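Local coordinates for peptide-binding protein (Photobacterium damsela subsp. piscicida, PDB 6SQX), which cleaves the peptidoglycan of potentially competing bacteria as a secreted NlpC/P60 D,L-endopeptidase, probably working as a cysteine-type peptidase, at residues T212-F222 with P269-L279; L231-Q239 with Q304-P312. One frame throughout, in Å; residues are numbered along the deposited sequence. Where two conformers were deposited one is given.

Interaction 1 (T212-F222 with P269-L279); sequences TSSIANVDESF and PVKDKNGTATL
F222 packs its ring against A277 and L279, and this is the apolar centre of the contact. CG stands anti to the backbone N (chi1 -177°), which sends the ring out of helix 220-226 toward strand 277-281. There F222 CE2 lies 3.8 Å from A277 CB, and L279, crossing the phenylalanine at about a right angle, brings its CD2 to 3.9 Å from F222 CZ. P269 CB adds a looser touch at CZ. V218 CG1 sits over one face of the ring, toward its rim, and also meets A277 CB. I144 of strand 142-145 touches F222, V218 and A277 alike, so the cluster belongs to both sheets. A216 CB extends it on the far side of A277, lying against A277 CB and the aliphatic start of K271.

Next comes the backbone. N217 and T276 form a single bridge in parallel pattern: N217 N donates to G275 O (3.2 Å), and A277 N to N217 O at 2.8 Å, nearly straight onto the carbonyl (C=O...N 177°). T276 CA lends a C-H...O contact to the same oxygen. N217 OD1 cannot bond to G275 O, since both are acceptors; a water donates to OD1 and to N274 O, while N217 ND2 is held by S140 O.

At the outer edge K271 reaches out fully extended and sets its ammonium between two carbonyls, NZ to I215 O at 2.9 Å and, more weakly, NZ to T212 O at 2.8 Å. On the D219 side, one water joins D219 N to A277 O and another links D219 OD2 to T276 OG1. Main-chain atoms thus supply most of the polar partners, and the two sheets are joined edge to edge around a small greasy centre.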
ATOM      1  N   THR A 212      20.690  -4.323   0.651  1.00 21.92           N
ATOM      2  CA  THR A 212      21.013  -5.740   0.534  1.00 22.86           C
ATOM      3  C   THR A 212      20.836  -6.471   1.864  1.00 22.16           C
ATOM      4  O   THR A 212      20.404  -7.632   1.887  1.00 23.25           O
ATOM      5  CB  THR A 212      22.416  -5.891  -0.028  1.00 23.60           C
ATOM      6  OG1 THR A 212      22.433  -5.288  -1.332  1.00 23.70           O
ATOM      7  CG2 THR A 212      22.864  -7.382  -0.099  1.00 24.08           C
ATOM      8  N   SER A 213      21.117  -5.803   2.981  1.00 22.10           N
ATOM      9  CA  SER A 213      20.957  -6.447   4.279  1.00 22.37           C
ATOM     10  C   SER A 213      19.505  -6.769   4.612  1.00 22.09           C
ATOM     11  O   SER A 213      19.249  -7.488   5.583  1.00 24.77           O
ATOM     12  CB  SER A 213      21.556  -5.551   5.368  1.00 25.63           C
ATOM     13  OG  SER A 213      20.918  -4.284   5.375  1.00 27.07           O
ATOM     14  N   SER A 214      18.540  -6.233   3.872  1.00 20.02           N
ATOM     15  CA  SER A 214      17.134  -6.465   4.184  0.51 20.60           C
ATOM     16  C   SER A 214      16.561  -7.680   3.466  1.00 20.02           C
ATOM     17  O   SER A 214      15.399  -8.032   3.700  1.00 20.04           O
ATOM     18  CB  SER A 214      16.300  -5.227   3.842  0.51 21.38           C
ATOM     19  OG  SER A 214      15.964  -5.188   2.462  0.51 22.43           O
ATOM     20  N   ILE A 215      17.351  -8.341   2.615  1.00 19.70           N
ATOM     21  CA  ILE A 215      16.867  -9.471   1.843  1.00 20.68           C
ATOM     22  C   ILE A 215      17.850 -10.637   1.911  1.00 21.10           C
ATOM     23  O   ILE A 215      19.014 -10.478   2.295  1.00 22.41           O
ATOM     24  CB  ILE A 215      16.562  -9.070   0.368  1.00 20.33           C
ATOM     25  CG1 ILE A 215      17.736  -8.354  -0.354  1.00 23.03           C
ATOM     26  CG2 ILE A 215      15.387  -8.071   0.356  1.00 19.38           C
ATOM     27  CD1 ILE A 215      18.843  -9.252  -0.816  1.00 24.80           C
ATOM     28  N   ALA A 216      17.349 -11.823   1.562  1.00 20.52           N
ATOM     29  CA  ALA A 216      18.185 -13.021   1.514  1.00 20.96           C
ATOM     30  C   ALA A 216      17.596 -13.955   0.470  1.00 20.85           C
ATOM     31  O   ALA A 216      16.397 -13.918   0.212  1.00 22.33           O
ATOM     32  CB  ALA A 216      18.180 -13.708   2.889  1.00 22.27           C
ATOM     33  N   ASN A 217      18.437 -14.782  -0.162  1.00 21.43           N
ATOM     34  CA  ASN A 217      17.844 -15.760  -1.061  1.00 21.69           C
ATOM     35  C   ASN A 217      17.355 -16.972  -0.281  1.00 21.64           C
ATOM     36  O   ASN A 217      17.664 -17.147   0.904  1.00 24.14           O
ATOM     37  CB  ASN A 217      18.747 -16.165  -2.243  1.00 24.70           C
ATOM     38  CG  ASN A 217      19.937 -16.967  -1.837  1.00 27.55           C
ATOM     39  OD1 ASN A 217      20.615 -16.661  -0.853  1.00 29.22           O
ATOM     40  ND2 ASN A 217      20.240 -18.006  -2.633  1.00 31.04           N
ATOM     41  N   VAL A 218      16.515 -17.778  -0.921  1.00 22.09           N
ATOM     42  CA  VAL A 218      15.967 -18.972  -0.293  1.00 24.16           C
ATOM     43  C   VAL A 218      16.260 -20.155  -1.196  1.00 23.55           C
ATOM     44  O   VAL A 218      16.346 -20.007  -2.422  1.00 23.32           O
ATOM     45  CB  VAL A 218      14.456 -18.864   0.023  1.00 21.75           C
ATOM     46  CG1 VAL A 218      14.205 -17.709   0.998  1.00 21.76           C
ATOM     47  CG2 VAL A 218      13.635 -18.651  -1.231  1.00 23.09           C
ATOM     48  N   ASP A 219      16.426 -21.328  -0.593  1.00 25.05           N
ATOM     49  CA  ASP A 219      16.636 -22.547  -1.367  1.00 24.81           C
ATOM     50  C   ASP A 219      15.352 -23.380  -1.448  1.00 24.40           C
ATOM     51  O   ASP A 219      14.313 -23.038  -0.866  1.00 24.36           O
ATOM     52  CB  ASP A 219      17.873 -23.339  -0.896  1.00 26.41           C
ATOM     53  CG  ASP A 219      17.759 -23.860   0.528  1.00 29.00           C
ATOM     54  OD1 ASP A 219      16.670 -23.842   1.118  1.00 28.81           O
ATOM     55  OD2 ASP A 219      18.789 -24.338   1.043  1.00 32.44           O
ATOM     56  N   GLU A 220      15.408 -24.456  -2.229  1.00 24.91           N
ATOM     57  CA  GLU A 220      14.219 -25.277  -2.426  1.00 26.36           C
ATOM     58  C   GLU A 220      13.700 -25.820  -1.102  1.00 25.31           C
ATOM     59  O   GLU A 220      12.485 -25.838  -0.859  1.00 26.90           O
ATOM     60  CB  GLU A 220      14.524 -26.409  -3.414  1.00 30.35           C
ATOM     61  CG  GLU A 220      13.274 -27.168  -3.814  1.00 34.75           C
ATOM     62  CD  GLU A 220      13.534 -28.195  -4.902  1.00 42.32           C
ATOM     63  OE1 GLU A 220      14.720 -28.432  -5.240  1.00 43.79           O
ATOM     64  OE2 GLU A 220      12.548 -28.766  -5.424  1.00 47.00           O
ATOM     65  N   SER A 221      14.606 -26.266  -0.237  1.00 24.55           N
ATOM     66  CA  SER A 221      14.182 -26.805   1.052  0.53 24.64           C
ATOM     67  C   SER A 221      13.467 -25.745   1.880  1.00 23.47           C
ATOM     68  O   SER A 221      12.465 -26.051   2.556  1.00 23.03           O
ATOM     69  CB  SER A 221      15.377 -27.387   1.810  0.53 25.89           C
ATOM     70  OG  SER A 221      15.871 -28.550   1.153  0.53 27.30           O
ATOM     71  N   PHE A 222      13.966 -24.505   1.847  1.00 22.68           N
ATOM     72  CA  PHE A 222      13.314 -23.428   2.583  1.00 21.36           C
ATOM     73  C   PHE A 222      11.859 -23.279   2.145  1.00 21.72           C
ATOM     74  O   PHE A 222      10.945 -23.127   2.979  1.00 23.79           O
ATOM     75  CB  PHE A 222      14.096 -22.110   2.406  1.00 21.60           C
ATOM     76  CG  PHE A 222      13.520 -20.970   3.190  1.00 21.49           C
ATOM     77  CD1 PHE A 222      12.424 -20.256   2.719  1.00 22.46           C
ATOM     78  CD2 PHE A 222      14.071 -20.624   4.418  1.00 21.30           C
ATOM     79  CE1 PHE A 222      11.890 -19.182   3.474  1.00 22.72           C
ATOM     80  CE2 PHE A 222      13.553 -19.573   5.166  1.00 22.78           C
ATOM     81  CZ  PHE A 222      12.466 -18.843   4.694  1.00 23.36           C
ATOM     82  N   PRO A 269      12.395 -15.184   9.207  1.00 20.95           N
ATOM     83  CA  PRO A 269      13.568 -15.494   8.382  1.00 21.06           C
ATOM     84  C   PRO A 269      14.666 -14.509   8.713  1.00 22.34           C
ATOM     85  O   PRO A 269      14.423 -13.306   8.861  1.00 23.25           O
ATOM     86  CB  PRO A 269      13.067 -15.252   6.949  1.00 21.89           C
ATOM     87  CG  PRO A 269      11.987 -14.168   7.132  1.00 22.09           C
ATOM     88  CD  PRO A 269      11.310 -14.544   8.444  1.00 22.12           C
ATOM     89  N   VAL A 270      15.877 -15.029   8.845  1.00 22.22           N
ATOM     90  CA  VAL A 270      17.041 -14.191   9.065  0.72 22.09           C
ATOM     91  C   VAL A 270      18.116 -14.586   8.065  1.00 23.11           C
ATOM     92  O   VAL A 270      18.131 -15.705   7.534  1.00 24.25           O
ATOM     93  CB  VAL A 270      17.544 -14.267  10.529  0.72 22.75           C
ATOM     94  CG1 VAL A 270      16.484 -13.721  11.505  0.72 23.93           C
ATOM     95  CG2 VAL A 270      17.956 -15.702  10.873  0.72 23.39           C
ATOM     96  N   LYS A 271      19.007 -13.628   7.766  1.00 24.12           N
ATOM     97  CA  LYS A 271      20.047 -13.867   6.767  1.00 23.47           C
ATOM     98  C   LYS A 271      21.234 -14.568   7.418  1.00 25.47           C
ATOM     99  O   LYS A 271      21.827 -14.047   8.375  1.00 27.05           O
ATOM    100  CB  LYS A 271      20.460 -12.536   6.128  1.00 22.53           C
ATOM    101  CG  LYS A 271      21.328 -12.646   4.889  1.00 23.21           C
ATOM    102  CD  LYS A 271      21.413 -11.296   4.242  1.00 23.99           C
ATOM    103  CE  LYS A 271      22.008 -11.375   2.848  1.00 24.86           C
ATOM    104  NZ  LYS A 271      21.864 -10.042   2.187  1.00 24.64           N
ATOM    105  N   ASP A 272      21.582 -15.746   6.898  1.00 27.80           N
ATOM    106  CA  ASP A 272      22.716 -16.507   7.408  1.00 32.99           C
ATOM    107  C   ASP A 272      24.032 -15.984   6.816  1.00 35.38           C
ATOM    108  O   ASP A 272      24.055 -15.096   5.957  1.00 34.05           O
ATOM    109  CB  ASP A 272      22.462 -18.015   7.244  1.00 37.04           C
ATOM    110  CG  ASP A 272      22.828 -18.577   5.852  1.00 42.71           C
ATOM    111  OD1 ASP A 272      23.435 -17.896   5.005  1.00 44.01           O
ATOM    112  OD2 ASP A 272      22.510 -19.768   5.609  1.00 45.68           O
ATOM    113  N   LYS A 273      25.156 -16.559   7.267  1.00 40.41           N
ATOM    114  CA  LYS A 273      26.460 -16.064   6.836  1.00 46.21           C
ATOM    115  C   LYS A 273      26.699 -16.245   5.341  1.00 44.79           C
ATOM    116  O   LYS A 273      27.526 -15.531   4.762  1.00 45.36           O
ATOM    117  CB  LYS A 273      27.583 -16.724   7.644  1.00 53.33           C
ATOM    118  CG  LYS A 273      27.783 -16.135   9.036  1.00 59.93           C
ATOM    119  CD  LYS A 273      29.133 -16.548   9.636  1.00 65.12           C
ATOM    120  CE  LYS A 273      29.350 -15.899  11.001  1.00 69.00           C
ATOM    121  NZ  LYS A 273      30.746 -16.074  11.507  1.00 71.00           N
ATOM    122  N   ASN A 274      26.001 -17.172   4.705  1.00 42.16           N
ATOM    123  CA  ASN A 274      26.140 -17.402   3.276  1.00 40.53           C
ATOM    124  C   ASN A 274      25.157 -16.582   2.448  1.00 35.85           C
ATOM    125  O   ASN A 274      25.106 -16.749   1.222  1.00 34.94           O
ATOM    126  CB  ASN A 274      25.955 -18.888   2.978  1.00 46.47           C
ATOM    127  CG  ASN A 274      26.974 -19.742   3.685  1.00 53.57           C
ATOM    128  OD1 ASN A 274      28.178 -19.484   3.605  1.00 56.24           O
ATOM    129  ND2 ASN A 274      26.498 -20.752   4.409  1.00 55.76           N
ATOM    130  N   GLY A 275      24.389 -15.696   3.080  1.00 32.89           N
ATOM    131  CA  GLY A 275      23.409 -14.882   2.381  1.00 29.15           C
ATOM    132  C   GLY A 275      22.042 -15.515   2.186  1.00 27.10           C
ATOM    133  O   GLY A 275      21.160 -14.874   1.590  1.00 25.05           O
ATOM    134  N   THR A 276      21.838 -16.744   2.643  1.00 27.75           N
ATOM    135  CA  THR A 276      20.561 -17.426   2.492  1.00 26.39           C
ATOM    136  C   THR A 276      19.743 -17.286   3.772  1.00 24.85           C
ATOM    137  O   THR A 276      20.280 -17.044   4.850  1.00 26.97           O
ATOM    138  CB  THR A 276      20.744 -18.905   2.139  1.00 29.35           C
ATOM    139  OG1 THR A 276      21.109 -19.648   3.311  1.00 34.67           O
ATOM    140  CG2 THR A 276      21.830 -19.057   1.100  1.00 31.15           C
ATOM    141  N   ALA A 277      18.433 -17.412   3.628  1.00 24.18           N
ATOM    142  CA  ALA A 277      17.525 -17.291   4.753  1.00 22.38           C
ATOM    143  C   ALA A 277      17.427 -18.585   5.553  1.00 23.37           C
ATOM    144  O   ALA A 277      17.377 -19.682   4.999  1.00 24.68           O
ATOM    145  CB  ALA A 277      16.123 -16.912   4.275  1.00 23.74           C
ATOM    146  N   THR A 278      17.327 -18.424   6.872  1.00 23.71           N
ATOM    147  CA  THR A 278      17.008 -19.511   7.778  0.56 23.60           C
ATOM    148  C   THR A 278      15.974 -18.998   8.773  1.00 23.74           C
ATOM    149  O   THR A 278      15.946 -17.819   9.115  1.00 25.40           O
ATOM    150  CB  THR A 278      18.271 -19.998   8.496  0.56 25.88           C
ATOM    151  OG1 THR A 278      17.989 -21.217   9.190  0.56 30.62           O
ATOM    152  CG2 THR A 278      18.766 -18.938   9.484  0.56 23.20           C
ATOM    153  N   LEU A 279      15.093 -19.896   9.222  1.00 24.03           N
ATOM    154  CA  LEU A 279      14.083 -19.499  10.187  1.00 23.76           C
ATOM    155  C   LEU A 279      14.646 -19.477  11.609  1.00 26.35           C
ATOM    156  O   LEU A 279      15.340 -20.404  12.046  1.00 28.94           O
ATOM    157  CB  LEU A 279      12.882 -20.435  10.118  1.00 25.95           C
ATOM    158  CG  LEU A 279      12.088 -20.392   8.817  1.00 25.36           C
ATOM    159  CD1 LEU A 279      10.931 -21.377   8.941  1.00 26.02           C
ATOM    160  CD2 LEU A 279      11.552 -18.992   8.504  1.00 25.12           C
TER
HETATM  161  O   HOH W   1      23.387 -16.805  -0.856  1.00 36.55           O
HETATM  162  O   HOH W   2      17.235 -20.816   2.377  1.00 25.21           O
HETATM  163  O   HOH W   3      19.801 -22.490   3.188  1.00 48.89           O

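Interaction 2 (L231-Q239 with Q304-P312); sequences LVTPTVRKQ and QINNYIGMP
The guanidinium of R237 lies against M311, which occupies one of its faces: M311 CG stands 3.5 Å above the plane, offset toward the rim, and M311 SD comes to 3.5 Å from R237 NH2 over that face. At the edge, in the plane, a water takes the NE hydrogen at 2.8 Å from R237 NE and hands its own to N307 O, a carbonyl near the same plane. R237 NH2 also donates to N321 OD1, so the group is held by hydrogen bonds at NE and NH2 while the thioether chain backs one face. P312 CD approaches NH1 obliquely.

Y308 is the second flat group. Its ring is turned 41° from the guanidinium and meets the arginine's chain instead, Y308 CD1 lying 3.9 Å from R237 CD in an oblique approach. The bend at chi3 (70°) lets CD pass the tyrosine before the head lies along M311. R330 of helix 326-334 touches both R237 and Y308.

Two residues before the arginine, T235 O faces two side-chain amides from helix 298-308: Q304 NE2 gives it a weak hydrogen bond of 3.3 Å, and N307 ND2 lies 2.8 Å from T235 O. Q304 folds back at chi2 (-62°) to bring its amide there.

M311 is placed by the type II turn from Y308 to M311, closed by M311 N to Y308 O at 2.9 Å, with G310 taking the left-handed backbone angles such a turn favours in its third position. The turn follows helix 298-308, and N321 and R330 lie along the chain on either side of C324, found here as cysteinesulfonic acid. The contact is consistent with a junction where the loop between strands 230-234 and 238-240, leaving a probably SH3-like sheet, meets the papain-like fold expected of an NlpC/P60 peptidase.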
ATOM      1  N   LEU A 231       0.620 -20.569   9.247  1.00 21.49           N
ATOM      2  CA  LEU A 231       1.031 -19.177   9.132  1.00 20.12           C
ATOM      3  C   LEU A 231       0.181 -18.296  10.046  1.00 19.74           C
ATOM      4  O   LEU A 231      -1.012 -18.571  10.279  1.00 20.46           O
ATOM      5  CB  LEU A 231       0.883 -18.697   7.680  1.00 20.77           C
ATOM      6  CG  LEU A 231       1.758 -19.449   6.676  1.00 21.28           C
ATOM      7  CD1 LEU A 231       1.407 -18.995   5.245  1.00 22.01           C
ATOM      8  CD2 LEU A 231       3.256 -19.213   6.939  1.00 22.56           C
ATOM      9  N   VAL A 232       0.808 -17.233  10.561  1.00 18.57           N
ATOM     10  CA  VAL A 232       0.128 -16.297  11.434  1.00 17.67           C
ATOM     11  C   VAL A 232       0.359 -14.887  10.916  1.00 18.62           C
ATOM     12  O   VAL A 232       1.258 -14.618  10.111  1.00 19.07           O
ATOM     13  CB  VAL A 232       0.568 -16.396  12.920  1.00 20.05           C
ATOM     14  CG1 VAL A 232       0.174 -17.736  13.530  1.00 21.15           C
ATOM     15  CG2 VAL A 232       2.074 -16.111  13.064  1.00 20.53           C
ATOM     16  N   THR A 233      -0.429 -13.955  11.440  1.00 18.27           N
ATOM     17  CA  THR A 233      -0.340 -12.564  11.031  1.00 18.74           C
ATOM     18  C   THR A 233      -0.620 -11.709  12.261  1.00 17.85           C
ATOM     19  O   THR A 233      -1.415 -12.117  13.126  1.00 18.00           O
ATOM     20  CB  THR A 233      -1.318 -12.276   9.859  1.00 19.62           C
ATOM     21  OG1 THR A 233      -1.019 -11.023   9.236  1.00 19.26           O
ATOM     22  CG2 THR A 233      -2.802 -12.358  10.303  1.00 19.26           C
ATOM     23  N   PRO A 234       0.025 -10.553  12.389  1.00 17.77           N
ATOM     24  CA  PRO A 234      -0.149  -9.783  13.636  1.00 18.40           C
ATOM     25  C   PRO A 234      -1.549  -9.211  13.740  1.00 18.75           C
ATOM     26  O   PRO A 234      -2.187  -8.875  12.738  1.00 21.34           O
ATOM     27  CB  PRO A 234       0.864  -8.647  13.500  1.00 18.38           C
ATOM     28  CG  PRO A 234       1.982  -9.208  12.556  1.00 18.44           C
ATOM     29  CD  PRO A 234       1.136 -10.034  11.551  1.00 17.83           C
ATOM     30  N   THR A 235      -1.982  -8.993  14.978  1.00 19.21           N
ATOM     31  CA  THR A 235      -3.307  -8.425  15.226  1.00 20.27           C
ATOM     32  C   THR A 235      -3.273  -6.962  15.651  1.00 19.62           C
ATOM     33  O   THR A 235      -4.346  -6.393  15.905  1.00 22.67           O
ATOM     34  CB  THR A 235      -4.078  -9.262  16.250  1.00 23.45           C
ATOM     35  OG1 THR A 235      -3.294  -9.332  17.434  1.00 25.41           O
ATOM     36  CG2 THR A 235      -4.291 -10.684  15.706  1.00 26.15           C
ATOM     37  N   VAL A 236      -2.086  -6.340  15.731  1.00 19.32           N
ATOM     38  CA  VAL A 236      -1.925  -4.912  15.992  1.00 18.39           C
ATOM     39  C   VAL A 236      -0.924  -4.364  14.975  1.00 17.06           C
ATOM     40  O   VAL A 236      -0.198  -5.126  14.320  1.00 17.35           O
ATOM     41  CB  VAL A 236      -1.430  -4.625  17.434  1.00 20.40           C
ATOM     42  CG1 VAL A 236      -2.452  -5.124  18.498  1.00 21.38           C
ATOM     43  CG2 VAL A 236      -0.027  -5.226  17.682  1.00 21.12           C
ATOM     44  N   ARG A 237      -0.888  -3.032  14.832  1.00 17.95           N
ATOM     45  CA  ARG A 237      -0.103  -2.453  13.736  1.00 17.10           C
ATOM     46  C   ARG A 237       1.391  -2.693  13.938  1.00 17.09           C
ATOM     47  O   ARG A 237       2.090  -3.137  13.018  1.00 17.69           O
ATOM     48  CB  ARG A 237      -0.423  -0.968  13.509  1.00 19.54           C
ATOM     49  CG  ARG A 237       0.354  -0.414  12.292  1.00 21.95           C
ATOM     50  CD  ARG A 237      -0.170   0.896  11.767  1.00 24.17           C
ATOM     51  NE  ARG A 237       0.049   2.052  12.637  1.00 25.55           N
ATOM     52  CZ  ARG A 237       1.002   2.983  12.469  1.00 26.06           C
ATOM     53  NH1 ARG A 237       1.045   4.046  13.273  1.00 28.70           N
ATOM     54  NH2 ARG A 237       1.923   2.880  11.519  1.00 24.66           N
ATOM     55  N   LYS A 238       1.927  -2.349  15.114  1.00 17.81           N
ATOM     56  CA  LYS A 238       3.351  -2.500  15.391  1.00 19.41           C
ATOM     57  C   LYS A 238       3.546  -3.140  16.748  1.00 17.89           C
ATOM     58  O   LYS A 238       2.809  -2.832  17.684  1.00 20.10           O
ATOM     59  CB  LYS A 238       4.065  -1.154  15.473  1.00 20.09           C
ATOM     60  CG  LYS A 238       4.167  -0.421  14.080  1.00 21.65           C
ATOM     61  CD  LYS A 238       4.743   0.933  14.276  1.00 24.10           C
ATOM     62  CE  LYS A 238       4.731   1.742  13.008  1.00 22.85           C
ATOM     63  NZ  LYS A 238       5.923   1.428  12.136  1.00 22.24           N
ATOM     64  N   GLN A 239       4.560  -3.994  16.868  1.00 16.75           N
ATOM     65  CA  GLN A 239       4.916  -4.507  18.184  1.00 17.50           C
ATOM     66  C   GLN A 239       6.401  -4.850  18.161  1.00 17.76           C
ATOM     67  O   GLN A 239       6.988  -5.064  17.098  1.00 19.72           O
ATOM     68  CB  GLN A 239       4.048  -5.701  18.554  1.00 19.57           C
ATOM     69  CG  GLN A 239       4.266  -6.868  17.688  1.00 20.22           C
ATOM     70  CD  GLN A 239       3.115  -7.885  17.899  1.00 20.94           C
ATOM     71  OE1 GLN A 239       3.034  -8.534  18.942  1.00 24.04           O
ATOM     72  NE2 GLN A 239       2.212  -8.003  16.921  1.00 19.74           N
ATOM     73  N   GLN A 304      -9.411  -4.368  12.833  1.00 19.21           N
ATOM     74  CA  GLN A 304      -8.234  -4.028  12.039  1.00 19.16           C
ATOM     75  C   GLN A 304      -8.304  -2.596  11.535  1.00 19.98           C
ATOM     76  O   GLN A 304      -7.308  -1.860  11.600  1.00 20.62           O
ATOM     77  CB  GLN A 304      -8.106  -5.008  10.882  1.00 19.44           C
ATOM     78  CG  GLN A 304      -7.771  -6.395  11.380  1.00 20.07           C
ATOM     79  CD  GLN A 304      -6.445  -6.415  12.108  1.00 19.94           C
ATOM     80  OE1 GLN A 304      -5.407  -6.047  11.546  1.00 22.62           O
ATOM     81  NE2 GLN A 304      -6.482  -6.791  13.409  1.00 20.98           N
ATOM     82  N   ILE A 305      -9.478  -2.173  11.047  1.00 18.98           N
ATOM     83  CA  ILE A 305      -9.665  -0.765  10.676  1.00 18.91           C
ATOM     84  C   ILE A 305      -9.302   0.153  11.835  1.00 19.17           C
ATOM     85  O   ILE A 305      -8.542   1.119  11.682  1.00 19.77           O
ATOM     86  CB  ILE A 305     -11.101  -0.530  10.184  1.00 18.99           C
ATOM     87  CG1 ILE A 305     -11.244  -1.070   8.750  1.00 19.48           C
ATOM     88  CG2 ILE A 305     -11.475   0.948  10.252  1.00 19.72           C
ATOM     89  CD1 ILE A 305     -12.678  -1.152   8.296  1.00 21.77           C
ATOM     90  N   ASN A 306      -9.817  -0.167  13.023  1.00 18.50           N
ATOM     91  CA  ASN A 306      -9.562   0.697  14.169  1.00 19.11           C
ATOM     92  C   ASN A 306      -8.073   0.790  14.482  1.00 19.65           C
ATOM     93  O   ASN A 306      -7.608   1.828  14.978  1.00 22.37           O
ATOM     94  CB  ASN A 306     -10.344   0.166  15.375  1.00 19.58           C
ATOM     95  CG  ASN A 306     -11.819   0.573  15.334  1.00 19.26           C
ATOM     96  OD1 ASN A 306     -12.230   1.318  14.422  1.00 19.65           O
ATOM     97  ND2 ASN A 306     -12.634   0.076  16.291  1.00 20.84           N
ATOM     98  N   ASN A 307      -7.317  -0.291  14.254  1.00 19.77           N
ATOM     99  CA  ASN A 307      -5.883  -0.269  14.544  1.00 20.15           C
ATOM    100  C   ASN A 307      -5.097   0.650  13.609  1.00 18.37           C
ATOM    101  O   ASN A 307      -3.966   1.046  13.952  1.00 22.35           O
ATOM    102  CB  ASN A 307      -5.268  -1.663  14.448  1.00 22.45           C
ATOM    103  CG  ASN A 307      -5.685  -2.570  15.595  1.00 26.23           C
ATOM    104  OD1 ASN A 307      -6.174  -2.112  16.643  1.00 29.11           O
ATOM    105  ND2 ASN A 307      -5.476  -3.852  15.417  1.00 31.35           N
ATOM    106  N   TYR A 308      -5.644   0.968  12.424  1.00 17.25           N
ATOM    107  CA  TYR A 308      -4.944   1.853  11.490  1.00 17.37           C
ATOM    108  C   TYR A 308      -5.299   3.320  11.653  1.00 17.96           C
ATOM    109  O   TYR A 308      -4.536   4.182  11.185  1.00 17.88           O
ATOM    110  CB  TYR A 308      -5.216   1.459  10.007  1.00 18.03           C
ATOM    111  CG  TYR A 308      -4.597   0.132   9.639  1.00 18.09           C
ATOM    112  CD1 TYR A 308      -3.204   0.003   9.531  1.00 18.82           C
ATOM    113  CD2 TYR A 308      -5.406  -0.986   9.369  1.00 18.33           C
ATOM    114  CE1 TYR A 308      -2.628  -1.222   9.222  1.00 19.52           C
ATOM    115  CE2 TYR A 308      -4.832  -2.234   9.058  1.00 18.87           C
ATOM    116  CZ  TYR A 308      -3.457  -2.333   8.979  1.00 19.19           C
ATOM    117  OH  TYR A 308      -2.875  -3.551   8.687  1.00 19.77           O
ATOM    118  N   ILE A 309      -6.455   3.612  12.266  1.00 17.55           N
ATOM    119  CA  ILE A 309      -6.894   4.994  12.372  1.00 16.66           C
ATOM    120  C   ILE A 309      -5.854   5.793  13.127  1.00 16.02           C
ATOM    121  O   ILE A 309      -5.353   5.359  14.176  1.00 18.07           O
ATOM    122  CB  ILE A 309      -8.268   5.079  13.042  1.00 16.36           C
ATOM    123  CG1 ILE A 309      -9.362   4.429  12.148  1.00 17.58           C
ATOM    124  CG2 ILE A 309      -8.585   6.535  13.429  1.00 18.57           C
ATOM    125  CD1 ILE A 309     -10.777   4.341  12.787  1.00 20.14           C
ATOM    126  N   GLY A 310      -5.517   6.954  12.594  1.00 15.90           N
ATOM    127  CA  GLY A 310      -4.501   7.807  13.155  1.00 15.50           C
ATOM    128  C   GLY A 310      -3.091   7.564  12.633  1.00 16.21           C
ATOM    129  O   GLY A 310      -2.182   8.368  12.942  1.00 17.37           O
ATOM    130  N   MET A 311      -2.858   6.493  11.834  1.00 15.11           N
ATOM    131  CA  MET A 311      -1.541   6.331  11.232  1.00 15.50           C
ATOM    132  C   MET A 311      -1.254   7.496  10.286  1.00 14.83           C
ATOM    133  O   MET A 311      -2.112   7.833   9.460  1.00 15.77           O
ATOM    134  CB  MET A 311      -1.578   5.045  10.430  1.00 15.56           C
ATOM    135  CG  MET A 311      -0.307   4.836   9.615  1.00 16.18           C
ATOM    136  SD  MET A 311      -0.180   3.216   8.786  1.00 16.42           S
ATOM    137  CE  MET A 311      -1.707   3.169   7.820  1.00 18.18           C
ATOM    138  N   PRO A 312      -0.118   8.168  10.407  1.00 15.13           N
ATOM    139  CA  PRO A 312       0.175   9.271   9.480  1.00 15.92           C
ATOM    140  C   PRO A 312       0.145   8.790   8.032  1.00 16.45           C
ATOM    141  O   PRO A 312       0.449   7.632   7.724  1.00 16.41           O
ATOM    142  CB  PRO A 312       1.599   9.713   9.870  1.00 16.49           C
ATOM    143  CG  PRO A 312       1.790   9.202  11.280  1.00 17.76           C
ATOM    144  CD  PRO A 312       0.968   7.940  11.383  1.00 16.61           C
TER
HETATM  145  O   HOH W   4      -1.913   2.471  14.563  1.00 35.67           O

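How the interactions relate
Both interactions involve the five-stranded sheet containing strands 230-234, 265-271 and 277-281; helix 220-226 is followed by strand 230-234, and the segments alternate along the chain, 212-222, 231-239, 269-279 and 304-312. The centre of interaction 1 lies about 25 Å from the centre of the chain, that of interaction 2 about 14 Å; each is only partly buried. Interaction 1 joins edge strand 277-281 and the turn before it to edge strand 215-217 of the preceding SH3 sheet, through a single backbone bridge, a lysine gripping two carbonyls and an apolar cluster round one phenylalanine. Interaction 2 ties the loop after strand 230-234 to the end of helix 298-308 and the turn behind it; without backbone pairing, it depends on one arginine laid on a methionine and past a tyrosine, with side-chain amides and a water.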